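Side-chain contacts in GTPase activator-like protein (Chaetomium thermophilum, PDB 5HIU), which forms the N-terminal helical part of TSC2, a protein that probably acts as a GTPase activator: residues K30-H35 with V58-H63; E138-L143 with K200-D205; G209-L214 with T245-Y250. One frame throughout, in Å; residues are numbered along the deposited sequence.

Interaction 1: K30-H35 with V58-H63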
loop_
_atom_site.group_PDB
_atom_site.type_symbol
_atom_site.label_atom_id
_atom_site.label_comp_id
_atom_site.label_asym_id
_atom_site.label_seq_id
_atom_site.Cartn_x
_atom_site.Cartn_y
_atom_site.Cartn_z
ATOM N N LYS A 30 -9.476 -31.335 -36.046
ATOM C CA LYS A 30 -9.591 -30.090 -36.796
ATOM C C LYS A 30 -8.773 -28.983 -36.146
ATOM O O LYS A 30 -8.147 -28.180 -36.838
ATOM C CB LYS A 30 -11.053 -29.660 -36.896
ATOM C CG LYS A 30 -11.908 -30.627 -37.693
ATOM C CD LYS A 30 -13.362 -30.203 -37.709
ATOM C CE LYS A 30 -14.163 -30.978 -38.747
ATOM N NZ LYS A 30 -15.605 -30.618 -38.677
ATOM N N LEU A 31 -8.773 -28.950 -34.817
ATOM C CA LEU A 31 -7.992 -27.961 -34.078
ATOM C C LEU A 31 -6.499 -28.094 -34.362
ATOM O O LEU A 31 -5.789 -27.094 -34.455
ATOM C CB LEU A 31 -8.262 -28.075 -32.578
ATOM C CG LEU A 31 -7.544 -27.062 -31.683
ATOM C CD1 LEU A 31 -7.970 -25.632 -31.988
ATOM C CD2 LEU A 31 -7.807 -27.390 -30.222
ATOM N N LYS A 32 -6.030 -29.329 -34.500
ATOM C CA LYS A 32 -4.631 -29.580 -34.805
ATOM C C LYS A 32 -4.362 -29.372 -36.288
ATOM O O LYS A 32 -3.390 -28.710 -36.644
ATOM C CB LYS A 32 -4.221 -30.997 -34.371
ATOM C CG LYS A 32 -4.170 -31.152 -32.864
ATOM C CD LYS A 32 -3.615 -32.482 -32.365
ATOM C CE LYS A 32 -3.466 -32.412 -30.841
ATOM N NZ LYS A 32 -2.910 -33.622 -30.182
ATOM N N ASN A 33 -5.233 -29.913 -37.139
ATOM C CA ASN A 33 -4.937 -30.048 -38.571
ATOM C C ASN A 33 -5.702 -29.142 -39.525
ATOM O O ASN A 33 -5.347 -29.064 -40.694
ATOM C CB ASN A 33 -5.200 -31.484 -39.026
ATOM C CG ASN A 33 -4.455 -32.508 -38.206
ATOM O OD1 ASN A 33 -3.893 -32.202 -37.153
ATOM N ND2 ASN A 33 -4.447 -33.740 -38.685
ATOM N N GLY A 34 -6.762 -28.490 -39.062
ATOM C CA GLY A 34 -7.597 -27.679 -39.952
ATOM C C GLY A 34 -6.820 -26.504 -40.515
ATOM O O GLY A 34 -5.743 -26.167 -40.013
ATOM N N HIS A 35 -7.339 -25.892 -41.575
ATOM C CA HIS A 35 -6.820 -24.600 -42.011
ATOM C C HIS A 35 -7.177 -23.610 -40.912
ATOM O O HIS A 35 -8.149 -23.804 -40.190
ATOM C CB HIS A 35 -7.431 -24.163 -43.331
ATOM C CG HIS A 35 -7.233 -25.139 -44.450
ATOM N ND1 HIS A 35 -5.984 -25.499 -44.913
ATOM C CD2 HIS A 35 -8.126 -25.811 -45.215
ATOM C CE1 HIS A 35 -6.116 -26.360 -45.905
ATOM N NE2 HIS A 35 -7.405 -26.567 -46.108
ATOM N N VAL A 58 -7.829 -32.185 -20.821
ATOM C CA VAL A 58 -7.609 -31.027 -21.662
ATOM C C VAL A 58 -6.205 -31.025 -22.269
ATOM O O VAL A 58 -5.895 -30.181 -23.094
ATOM C CB VAL A 58 -7.876 -29.721 -20.873
ATOM C CG1 VAL A 58 -9.211 -29.820 -20.127
ATOM C CG2 VAL A 58 -6.728 -29.382 -19.921
ATOM N N HIS A 59 -5.363 -31.975 -21.882
ATOM C CA HIS A 59 -3.947 -31.899 -22.223
ATOM C C HIS A 59 -3.631 -31.822 -23.720
ATOM O O HIS A 59 -2.816 -30.998 -24.134
ATOM C CB HIS A 59 -3.191 -33.077 -21.629
ATOM C CG HIS A 59 -1.707 -32.897 -21.640
ATOM N ND1 HIS A 59 -1.102 -31.718 -21.261
ATOM C CD2 HIS A 59 -0.706 -33.749 -21.962
ATOM C CE1 HIS A 59 0.209 -31.852 -21.345
ATOM N NE2 HIS A 59 0.476 -33.076 -21.764
ATOM N N ALA A 60 -4.241 -32.691 -24.521
ATOM C CA ALA A 60 -3.964 -32.714 -25.962
ATOM C C ALA A 60 -4.650 -31.534 -26.663
ATOM O O ALA A 60 -4.144 -30.987 -27.648
ATOM C CB ALA A 60 -4.407 -34.034 -26.558
ATOM N N ILE A 61 -5.798 -31.143 -26.124
ATOM C CA ILE A 61 -6.469 -29.920 -26.530
ATOM C C ILE A 61 -5.542 -28.714 -26.299
ATOM O O ILE A 61 -5.468 -27.811 -27.123
ATOM C CB ILE A 61 -7.809 -29.750 -25.777
ATOM C CG1 ILE A 61 -8.810 -30.839 -26.184
ATOM C CG2 ILE A 61 -8.418 -28.389 -26.057
ATOM C CD1 ILE A 61 -9.976 -31.012 -25.232
ATOM N N TRP A 62 -4.836 -28.692 -25.172
ATOM C CA TRP A 62 -3.945 -27.589 -24.884
ATOM C C TRP A 62 -2.921 -27.488 -25.990
ATOM O O TRP A 62 -2.718 -26.420 -26.557
ATOM C CB TRP A 62 -3.242 -27.777 -23.543
ATOM C CG TRP A 62 -2.340 -26.637 -23.209
ATOM C CD1 TRP A 62 -1.024 -26.495 -23.557
ATOM C CD2 TRP A 62 -2.688 -25.459 -22.471
ATOM N NE1 TRP A 62 -0.530 -25.302 -23.075
ATOM C CE2 TRP A 62 -1.537 -24.641 -22.417
ATOM C CE3 TRP A 62 -3.860 -25.017 -21.846
ATOM C CZ2 TRP A 62 -1.524 -23.413 -21.758
ATOM C CZ3 TRP A 62 -3.847 -23.786 -21.195
ATOM C CH2 TRP A 62 -2.676 -23.007 -21.147
ATOM N N HIS A 63 -2.296 -28.615 -26.312
ATOM C CA HIS A 63 -1.197 -28.614 -27.256
ATOM C C HIS A 63 -1.676 -28.281 -28.646
ATOM O O HIS A 63 -1.018 -27.547 -29.400
ATOM C CB HIS A 63 -0.529 -29.970 -27.297
ATOM C CG HIS A 63 -0.015 -30.427 -25.981
ATOM N ND1 HIS A 63 0.375 -29.558 -24.987
ATOM C CD2 HIS A 63 0.195 -31.672 -25.502
ATOM C CE1 HIS A 63 0.786 -30.251 -23.940
ATOM N NE2 HIS A 63 0.692 -31.535 -24.231
#

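Interaction 2: E138-L143 with K200-D205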
loop_
_atom_site.group_PDB
_atom_site.type_symbol
_atom_site.label_atom_id
_atom_site.label_comp_id
_atom_site.label_asym_id
_atom_site.label_seq_id
_atom_site.Cartn_x
_atom_site.Cartn_y
_atom_site.Cartn_z
ATOM N N GLU A 138 8.541 -19.296 -10.089
ATOM C CA GLU A 138 8.389 -18.332 -11.190
ATOM C C GLU A 138 7.297 -17.282 -10.973
ATOM O O GLU A 138 7.288 -16.242 -11.628
ATOM C CB GLU A 138 8.095 -19.068 -12.516
ATOM C CG GLU A 138 9.227 -19.945 -13.034
ATOM C CD GLU A 138 9.001 -21.423 -12.784
ATOM O OE1 GLU A 138 8.860 -21.798 -11.602
ATOM O OE2 GLU A 138 8.984 -22.215 -13.774
ATOM N N MET A 139 6.378 -17.574 -10.064
ATOM C CA MET A 139 5.176 -16.806 -9.879
ATOM C C MET A 139 5.398 -15.365 -9.494
ATOM O O MET A 139 4.837 -14.493 -10.130
ATOM C CB MET A 139 4.328 -17.458 -8.799
ATOM C CG MET A 139 2.918 -16.911 -8.706
ATOM S SD MET A 139 2.029 -17.042 -10.265
ATOM C CE MET A 139 0.455 -16.388 -9.730
ATOM N N PHE A 140 6.180 -15.115 -8.448
ATOM C CA PHE A 140 6.336 -13.751 -7.888
ATOM C C PHE A 140 7.096 -12.774 -8.784
ATOM O O PHE A 140 6.691 -11.608 -8.927
ATOM C CB PHE A 140 6.969 -13.783 -6.488
ATOM C CG PHE A 140 5.985 -14.094 -5.407
ATOM C CD1 PHE A 140 5.177 -13.099 -4.884
ATOM C CD2 PHE A 140 5.827 -15.379 -4.946
ATOM C CE1 PHE A 140 4.240 -13.389 -3.903
ATOM C CE2 PHE A 140 4.893 -15.673 -3.969
ATOM C CZ PHE A 140 4.095 -14.676 -3.444
ATOM N N PRO A 141 8.201 -13.236 -9.383
ATOM C CA PRO A 141 8.858 -12.420 -10.384
ATOM C C PRO A 141 7.960 -12.074 -11.554
ATOM O O PRO A 141 8.103 -10.996 -12.136
ATOM C CB PRO A 141 10.006 -13.310 -10.855
ATOM C CG PRO A 141 10.358 -14.109 -9.647
ATOM C CD PRO A 141 9.034 -14.390 -8.986
ATOM N N LEU A 142 7.058 -12.989 -11.907
ATOM C CA LEU A 142 6.136 -12.736 -12.983
ATOM C C LEU A 142 5.153 -11.646 -12.582
ATOM O O LEU A 142 4.922 -10.706 -13.361
ATOM C CB LEU A 142 5.384 -13.992 -13.378
ATOM C CG LEU A 142 4.311 -13.651 -14.417
ATOM C CD1 LEU A 142 4.937 -13.576 -15.791
ATOM C CD2 LEU A 142 3.143 -14.628 -14.377
ATOM N N LEU A 143 4.575 -11.760 -11.381
ATOM C CA LEU A 143 3.622 -10.742 -10.898
ATOM C C LEU A 143 4.258 -9.367 -10.870
ATOM O O LEU A 143 3.653 -8.369 -11.268
ATOM C CB LEU A 143 3.120 -11.054 -9.495
ATOM C CG LEU A 143 2.330 -12.349 -9.344
ATOM C CD1 LEU A 143 2.075 -12.605 -7.873
ATOM C CD2 LEU A 143 1.031 -12.348 -10.130
ATOM N N LYS A 200 5.572 -18.199 1.208
ATOM C CA LYS A 200 6.797 -18.977 1.436
ATOM C C LYS A 200 7.669 -19.119 0.190
ATOM O O LYS A 200 8.880 -19.189 0.305
ATOM C CB LYS A 200 6.473 -20.364 1.981
ATOM C CG LYS A 200 5.777 -21.282 0.993
ATOM C CD LYS A 200 5.385 -22.594 1.649
ATOM C CE LYS A 200 6.582 -23.501 1.833
ATOM N NZ LYS A 200 6.155 -24.734 2.534
ATOM N N PHE A 201 7.053 -19.147 -0.995
ATOM C CA PHE A 201 7.805 -19.254 -2.259
ATOM C C PHE A 201 8.300 -17.915 -2.797
ATOM O O PHE A 201 8.875 -17.834 -3.904
ATOM C CB PHE A 201 6.958 -19.938 -3.308
ATOM C CG PHE A 201 6.392 -21.232 -2.844
ATOM C CD1 PHE A 201 7.214 -22.330 -2.681
ATOM C CD2 PHE A 201 5.039 -21.346 -2.543
ATOM C CE1 PHE A 201 6.694 -23.520 -2.253
ATOM C CE2 PHE A 201 4.516 -22.549 -2.109
ATOM C CZ PHE A 201 5.352 -23.641 -1.962
ATOM N N ALA A 202 8.066 -16.870 -2.015
ATOM C CA ALA A 202 8.610 -15.573 -2.304
ATOM C C ALA A 202 9.958 -15.488 -1.644
ATOM O O ALA A 202 10.066 -15.552 -0.419
ATOM C CB ALA A 202 7.706 -14.488 -1.775
ATOM N N THR A 203 10.987 -15.335 -2.460
ATOM C CA THR A 203 12.315 -15.096 -1.943
ATOM C C THR A 203 12.363 -13.662 -1.449
ATOM O O THR A 203 11.575 -12.822 -1.874
ATOM C CB THR A 203 13.395 -15.254 -3.030
ATOM O OG1 THR A 203 13.302 -14.149 -3.931
ATOM C CG2 THR A 203 13.248 -16.575 -3.800
ATOM N N ASP A 204 13.328 -13.388 -0.579
ATOM C CA ASP A 204 13.550 -12.054 -0.006
ATOM C C ASP A 204 13.789 -10.960 -1.065
ATOM O O ASP A 204 13.352 -9.816 -0.898
ATOM C CB ASP A 204 14.752 -12.095 0.961
ATOM C CG ASP A 204 14.503 -12.968 2.178
ATOM O OD1 ASP A 204 13.331 -13.179 2.550
ATOM O OD2 ASP A 204 15.487 -13.460 2.763
ATOM N N ASP A 205 14.480 -11.315 -2.144
ATOM C CA ASP A 205 14.873 -10.338 -3.144
ATOM C C ASP A 205 13.739 -9.989 -4.109
ATOM O O ASP A 205 13.721 -8.889 -4.657
ATOM C CB ASP A 205 16.089 -10.839 -3.925
ATOM C CG ASP A 205 16.851 -9.710 -4.616
ATOM O OD1 ASP A 205 16.221 -8.768 -5.133
ATOM O OD2 ASP A 205 18.093 -9.761 -4.643
#

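Interaction 3: G209-L214 with T245-Y250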
loop_
_atom_site.group_PDB
_atom_site.type_symbol
_atom_site.label_atom_id
_atom_site.label_comp_id
_atom_site.label_asym_id
_atom_site.label_seq_id
_atom_site.Cartn_x
_atom_site.Cartn_y
_atom_site.Cartn_z
ATOM N N GLY A 209 11.824 -6.376 -4.629
ATOM C CA GLY A 209 11.341 -5.872 -5.908
ATOM C C GLY A 209 9.858 -5.502 -5.871
ATOM O O GLY A 209 9.417 -4.453 -6.376
ATOM N N LEU A 210 9.063 -6.374 -5.281
ATOM C CA LEU A 210 7.643 -6.154 -5.293
ATOM C C LEU A 210 7.324 -4.884 -4.510
ATOM O O LEU A 210 6.599 -4.032 -4.999
ATOM C CB LEU A 210 6.922 -7.359 -4.724
ATOM C CG LEU A 210 5.431 -7.155 -4.528
ATOM C CD1 LEU A 210 4.718 -6.698 -5.800
ATOM C CD2 LEU A 210 4.857 -8.459 -4.010
ATOM N N ILE A 211 7.910 -4.750 -3.321
ATOM C CA ILE A 211 7.700 -3.579 -2.481
ATOM C C ILE A 211 8.001 -2.289 -3.218
ATOM O O ILE A 211 7.163 -1.382 -3.220
ATOM C CB ILE A 211 8.542 -3.649 -1.195
ATOM C CG1 ILE A 211 7.941 -4.678 -0.234
ATOM C CG2 ILE A 211 8.595 -2.299 -0.496
ATOM C CD1 ILE A 211 8.955 -5.283 0.718
ATOM N N ASP A 212 9.185 -2.207 -3.839
ATOM C CA ASP A 212 9.569 -1.025 -4.636
ATOM C C ASP A 212 8.500 -0.646 -5.642
ATOM O O ASP A 212 8.137 0.520 -5.790
ATOM C CB ASP A 212 10.862 -1.268 -5.437
ATOM C CG ASP A 212 12.067 -1.440 -4.567
ATOM O OD1 ASP A 212 11.967 -1.237 -3.344
ATOM O OD2 ASP A 212 13.130 -1.794 -5.109
ATOM N N MET A 213 8.020 -1.646 -6.354
ATOM C CA MET A 213 7.041 -1.428 -7.401
ATOM C C MET A 213 5.746 -0.807 -6.837
ATOM O O MET A 213 5.190 0.127 -7.431
ATOM C CB MET A 213 6.755 -2.771 -8.077
ATOM C CG MET A 213 5.958 -2.729 -9.361
ATOM S SD MET A 213 6.815 -1.832 -10.652
ATOM C CE MET A 213 5.901 -0.283 -10.692
ATOM N N LEU A 214 5.288 -1.304 -5.683
ATOM C CA LEU A 214 4.059 -0.796 -5.077
ATOM C C LEU A 214 4.206 0.631 -4.585
ATOM O O LEU A 214 3.251 1.415 -4.622
ATOM C CB LEU A 214 3.666 -1.621 -3.881
ATOM C CG LEU A 214 3.457 -3.086 -4.145
ATOM C CD1 LEU A 214 3.704 -3.784 -2.832
ATOM C CD2 LEU A 214 2.070 -3.352 -4.706
ATOM N N THR A 245 14.004 -5.525 6.453
ATOM C CA THR A 245 14.355 -4.354 7.257
ATOM C C THR A 245 14.672 -3.112 6.410
ATOM O O THR A 245 14.181 -2.018 6.693
ATOM C CB THR A 245 15.528 -4.640 8.238
ATOM O OG1 THR A 245 16.718 -4.964 7.511
ATOM C CG2 THR A 245 15.190 -5.799 9.199
ATOM N N ASN A 246 15.467 -3.278 5.363
ATOM C CA ASN A 246 15.862 -2.142 4.509
ATOM C C ASN A 246 14.739 -1.472 3.676
ATOM O O ASN A 246 14.965 -0.434 3.049
ATOM C CB ASN A 246 16.987 -2.579 3.576
ATOM C CG ASN A 246 16.578 -3.729 2.677
ATOM O OD1 ASN A 246 15.718 -4.531 3.037
ATOM N ND2 ASN A 246 17.199 -3.825 1.513
ATOM N N LYS A 247 13.547 -2.065 3.662
ATOM C CA LYS A 247 12.372 -1.480 2.987
ATOM C C LYS A 247 11.445 -0.693 3.920
ATOM O O LYS A 247 10.556 0.054 3.460
ATOM C CB LYS A 247 11.556 -2.594 2.332
ATOM C CG LYS A 247 12.320 -3.369 1.278
ATOM C CD LYS A 247 12.600 -2.478 0.080
ATOM C CE LYS A 247 13.755 -2.982 -0.736
ATOM N NZ LYS A 247 14.315 -1.844 -1.497
ATOM N N LEU A 248 11.658 -0.873 5.222
ATOM C CA LEU A 248 10.755 -0.366 6.244
ATOM C C LEU A 248 10.618 1.140 6.156
ATOM O O LEU A 248 9.516 1.644 6.059
ATOM C CB LEU A 248 11.234 -0.779 7.641
ATOM C CG LEU A 248 10.232 -0.654 8.798
ATOM C CD1 LEU A 248 9.058 -1.608 8.622
ATOM C CD2 LEU A 248 10.937 -0.906 10.125
ATOM N N LYS A 249 11.728 1.862 6.164
ATOM C CA LYS A 249 11.653 3.307 6.058
ATOM C C LYS A 249 10.702 3.699 4.927
ATOM O O LYS A 249 9.791 4.509 5.122
ATOM C CB LYS A 249 13.037 3.914 5.827
ATOM C CG LYS A 249 13.023 5.432 5.706
ATOM C CD LYS A 249 14.416 6.027 5.640
ATOM C CE LYS A 249 14.313 7.496 5.265
ATOM N NZ LYS A 249 15.551 8.290 5.521
ATOM N N TYR A 250 10.898 3.099 3.757
ATOM C CA TYR A 250 10.154 3.490 2.571
ATOM C C TYR A 250 8.657 3.162 2.721
ATOM O O TYR A 250 7.810 4.019 2.443
ATOM C CB TYR A 250 10.791 2.853 1.318
ATOM C CG TYR A 250 12.126 3.476 0.876
ATOM C CD1 TYR A 250 12.801 4.407 1.676
ATOM C CD2 TYR A 250 12.711 3.118 -0.343
ATOM C CE1 TYR A 250 13.993 4.974 1.263
ATOM C CE2 TYR A 250 13.908 3.678 -0.761
ATOM C CZ TYR A 250 14.538 4.605 0.050
ATOM O OH TYR A 250 15.719 5.171 -0.338
#

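Interaction 1: K30-H35 with V58-H63
Leu31 and Lys32, in the last turn of helix 22-33, reach across to Ala60 and Ile61 at the start of helix 59-65, one along the buried side of the gap and the other along its exposed side. Leu31 comes first. Its CG stands anti to the backbone N (chi1 -178°), which carries the branched end out across the gap, and CD2 does the touching: it lies 3.9 Å from the carbonyl oxygen Ile61 O and 4.3 Å from Ile61 CG2. Since the CA-CB bond of Ile61 points away from this helix, its CG2 branch gives Leu31 only a glancing apolar neighbour, and the two buried residues meet loosely. Leucine suits the place because a branched apolar tip can pack between helices without bringing in a polar group.

Lys32 follows one step round the helix. Its chain runs extended beyond CG, so the far end spans the gap: CE comes within 3.6 Å of Ala60 O, and NZ lies 3.9 Å from Ala60 CB. CE, not NZ, is the nearer to Ala60 O, while the small alanine methyl lets the long chain pass close to the helix. A lysine here can cover the exposed margin of the gap with its methylenes and keep its ammonium group on the exposed side.

Helix 36-52 touches both helices, through Ala42, Ala43 and Leu46 on Leu31 and through Val50 on Ile61. Helix 75-89 adds Leu84 against Ile61, and Ala64, further along helix 59-65, meets both Leu31 and Lys32.

Interaction 2: E138-L143 with K200-D205
In this part of an all-helical array, the first turn of helix 139-163 meets the short connection before helix 204-219, Phe140 of the one lying against Ala202 of the other. The connection leaves a 3-10 turn at Phe201 and runs through Ala202 and Thr203 into the helix. The contact is a CH-pi interaction between Phe140 and Ala202, whose CA atoms are 6.3 Å apart. Ala202 CB sits over one face of the Phe140 ring, 3.8 Å from its centroid and only 12° off the ring normal, so the methyl hangs almost squarely above the middle of the ring. Its distances to the ring atoms are accordingly nearly even: 3.8 Å to Phe140 CE2 and 4.0 Å to Phe140 CG.

The aromatic side chain leaves its helix toward the connection, with CG anti to the carbonyl carbon (chi1 -81°), and chi2 of -82° turns the ring face to the methyl. The backbone joins in as well, since Ala202 CA is 3.8 Å from Phe140 CD2 and the carbonyl oxygen Phe201 O lies 4.1 Å from that same ring carbon, approaching obliquely.

Alanine suits its place, for a residue with only a methyl lets both that methyl and the main chain lie against the ring. Helix 179-198 supports Phe140 through Val194 and Ile195, and Val206 touches it from helix 204-219. The side chain of Thr203, at the N-cap of that last helix, makes a weak hydrogen bond to Val206 N.

Chemically, this is a union of dispersion and a weak CH-pi attraction, without charge or a hydrogen bond between the two segments. Its strength should therefore depend on closeness and shape, with the broad ring face receiving a small apolar group.

Interaction 3: G209-L214 with T245-Y250
Lys247 spends its length on two different partners, Ile211 with its methylenes and Asp212 with its ammonium group. The packed part is apolar. Ile211, buried and directed toward the other helix, sets two branches against the lysine: CD1 lies 3.9 Å from Lys247 CG, and CG2 is 4.1 Å from Lys247 CD. Beta-branching gives the isoleucine these two methyl-bearing arms, and both meet the aliphatic run of the lysine. The side chains cross obliquely. Leu237 of helix 224-240 also touches Ile211.

Toward the more exposed side the contact becomes polar and narrows to one bond. The lysine chain bends at CB-CG, chi2 being -68°, and this turn takes its end along helix 204-219 to the neighbouring residue. There Lys247 NZ donates to Asp212 OD1 at 3.0 Å, a hydrogen-bonded salt bridge that uses the syn lone pair of the oxygen, on the side of OD2. Asp212 OD2 itself stays farther off, 3.8 Å from Lys247 NZ, so the carboxylate is held chiefly by one oxygen. The two side chains meet at about a right angle. Both residues are partly exposed, and water probably screens the pair of charges in part.

Each residue type fits its place: the short aspartate holds its charge near its own helix, and the long lysine spans the gap while its methylenes cover Ile211. With this division, an apolar seam bordered by a salt bridge at its more exposed margin, the contact joins the neighbouring helices 204-219 and 245-261 in a row of helices of the alpha-solenoid kind.

The three contacts follow one another along the chain, each closing before the next opens, and so join successive parts of an elongated helical array. Interaction 1 lies near the N-terminal end, about 43 Å from the centre of the chain, and joins helices 22-33 and 59-65. Its centre is about 33 Å from that of interaction 2 and about 45 Å from that of interaction 3. The latter two are neighbours, with centres about 14 Å apart, and share helix 204-219: interaction 2 involves the lead-in to it, with Val206 of the helix also touching Phe140, and interaction 3 its middle. The elongated row of helices is thus built from local contacts between helices close in sequence.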